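Local coordinates for protein ADP/ATP-dependent NAD(P)H-hydrate dehydratase (Bacillus subtilis, PDB 3RPZ) that uses ADP or ATP to dehydrate hydrated NADH and NADPH, restoring the normal nicotinamide cofactors, at residues G28-L34 with T98-I102. Sequence-based numbering, arbitrary orientation.
Sequences GTYGTAL and TYRAI
Thr29 O is gripped by the guanidinium group of Arg100. Both terminal nitrogens donate to this one oxygen, NH2 at 3.0 Å and NH1 at 3.1 Å. The oxygen lies in the guanidinium plane, at its edge, yet both donors sit on the same face of the carbonyl plane. Arg100 NH2 also makes a weak hydrogen bond to Cys230 O. The arginine chain bends at chi2 (86°) and chi3 (47°), which brings the guanidinium group to the 3-10 turn 28-30. Gly31 N lies over one face of that head. Gly31, at positive phi, comes so close to Arg100 CB that there is no room for a CB on it. Thr32 O accepts from Arg100 N at 2.8 Å and also meets the edge of the Tyr99 ring in its plane. Thr32 CG2 touches the same ring at CD1 and CE1. Ala33 CA approaches Ala101 O, and both side chains pack on helix 217-231. Leu34 N donates to Ala101 O at 3.1 Å. Leu34 CB sits 3.7 Å from the centroid of the Tyr99 ring, a CH-pi contact only 8° off the normal. Leu34 CD2 lies beside Tyr99 CD2 and CE2. With an alanine here instead of Tyr99, the ring face over Leu34 CB would probably be lost, and Thr32 CG2 would lack its aromatic neighbour. Leu34 CB also meets Ile102 CG1 at 4.1 Å. Strands 32-36 and 101-104 thus pair in parallel within the central sheet of a ribokinase-like fold, consistent with the dehydratase family. The turn leading into the first strand touches the bound NADPH hydrate at Gly28.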
loop_
_atom_site.group_PDB
_atom_site.type_symbol
_atom_site.label_atom_id
_atom_site.label_comp_id
_atom_site.label_asym_id
_atom_site.label_seq_id
_atom_site.Cartn_x
_atom_site.Cartn_y
_atom_site.Cartn_z
ATOM N N GLY A 28 9.698 0.038 25.747
ATOM C CA GLY A 28 9.377 0.872 26.876
ATOM C C GLY A 28 10.381 1.929 27.211
ATOM O O GLY A 28 10.032 3.015 27.731
ATOM N N THR A 29 11.657 1.662 26.932
ATOM C CA THR A 29 12.714 2.662 27.113
ATOM C C THR A 29 12.395 3.952 26.387
ATOM O O THR A 29 12.681 5.066 26.869
ATOM C CB THR A 29 14.038 2.110 26.570
ATOM O OG1 THR A 29 14.296 0.805 27.152
ATOM C CG2 THR A 29 15.178 3.087 26.814
ATOM N N TYR A 30 11.823 3.807 25.195
ATOM C CA TYR A 30 11.512 4.944 24.336
ATOM C C TYR A 30 10.090 5.474 24.441
ATOM O O TYR A 30 9.715 6.362 23.718
ATOM C CB TYR A 30 11.946 4.677 22.895
ATOM C CG TYR A 30 13.380 4.276 22.856
ATOM C CD1 TYR A 30 14.379 5.214 22.979
ATOM C CD2 TYR A 30 13.722 2.954 22.773
ATOM C CE1 TYR A 30 15.701 4.808 23.001
ATOM C CE2 TYR A 30 14.988 2.557 22.782
ATOM C CZ TYR A 30 15.979 3.468 22.888
ATOM O OH TYR A 30 17.251 2.975 22.911
ATOM N N GLY A 31 9.317 4.904 25.347
ATOM C CA GLY A 31 8.007 5.432 25.712
ATOM C C GLY A 31 6.882 5.153 24.743
ATOM O O GLY A 31 7.113 4.735 23.603
ATOM N N THR A 32 5.672 5.398 25.234
ATOM C CA THR A 32 4.435 5.354 24.468
ATOM C C THR A 32 3.949 6.767 24.259
ATOM O O THR A 32 3.759 7.504 25.216
ATOM C CB THR A 32 3.368 4.553 25.167
ATOM O OG1 THR A 32 3.879 3.213 25.420
ATOM C CG2 THR A 32 2.113 4.464 24.298
ATOM N N ALA A 33 3.806 7.174 23.011
ATOM C CA ALA A 33 3.262 8.471 22.626
ATOM C C ALA A 33 1.792 8.361 22.293
ATOM O O ALA A 33 1.339 7.304 21.885
ATOM C CB ALA A 33 4.024 9.049 21.444
ATOM N N LEU A 34 1.052 9.440 22.505
ATOM C CA LEU A 34 -0.327 9.567 22.077
ATOM C C LEU A 34 -0.448 10.620 21.009
ATOM O O LEU A 34 0.009 11.747 21.200
ATOM C CB LEU A 34 -1.207 9.940 23.253
ATOM C CG LEU A 34 -2.693 10.085 22.966
ATOM C CD1 LEU A 34 -3.400 8.784 22.522
ATOM C CD2 LEU A 34 -3.423 10.660 24.191
ATOM N N THR A 98 -0.539 6.778 31.085
ATOM C CA THR A 98 0.691 7.595 31.124
ATOM C C THR A 98 1.312 7.546 29.739
ATOM O O THR A 98 1.545 6.452 29.171
ATOM C CB THR A 98 1.731 7.094 32.155
ATOM O OG1 THR A 98 1.113 7.097 33.442
ATOM C CG2 THR A 98 2.974 7.994 32.238
ATOM N N TYR A 99 1.584 8.728 29.208
ATOM C CA TYR A 99 2.263 8.841 27.927
ATOM C C TYR A 99 3.578 9.609 28.089
ATOM O O TYR A 99 3.708 10.512 28.956
ATOM C CB TYR A 99 1.362 9.553 26.899
ATOM C CG TYR A 99 0.151 8.740 26.586
ATOM C CD1 TYR A 99 0.240 7.600 25.804
ATOM C CD2 TYR A 99 -1.091 9.060 27.114
ATOM C CE1 TYR A 99 -0.835 6.826 25.513
ATOM C CE2 TYR A 99 -2.169 8.283 26.834
ATOM C CZ TYR A 99 -2.036 7.147 26.060
ATOM O OH TYR A 99 -3.136 6.347 25.750
ATOM N N ARG A 100 4.552 9.261 27.271
ATOM C CA ARG A 100 5.833 9.957 27.211
ATOM C C ARG A 100 5.723 11.378 26.626
ATOM O O ARG A 100 6.448 12.260 26.997
ATOM C CB ARG A 100 6.871 9.088 26.503
ATOM C CG ARG A 100 8.222 9.725 26.304
ATOM C CD ARG A 100 9.173 9.589 27.443
ATOM N NE ARG A 100 9.315 8.278 28.045
ATOM C CZ ARG A 100 10.275 7.404 27.776
ATOM N NH1 ARG A 100 10.309 6.280 28.443
ATOM N NH2 ARG A 100 11.172 7.617 26.839
ATOM N N ALA A 101 4.811 11.538 25.680
ATOM C CA ALA A 101 4.575 12.794 24.971
ATOM C C ALA A 101 3.224 12.664 24.283
ATOM O O ALA A 101 2.810 11.528 23.945
ATOM C CB ALA A 101 5.678 13.090 23.942
ATOM N N ILE A 102 2.553 13.765 24.016
ATOM C CA ILE A 102 1.222 13.789 23.392
ATOM C C ILE A 102 1.220 14.868 22.315
ATOM O O ILE A 102 1.717 15.979 22.576
ATOM C CB ILE A 102 0.121 14.092 24.423
ATOM C CG1 ILE A 102 0.163 13.058 25.544
ATOM C CG2 ILE A 102 -1.264 14.193 23.745
ATOM C CD1 ILE A 102 -0.790 13.357 26.715
#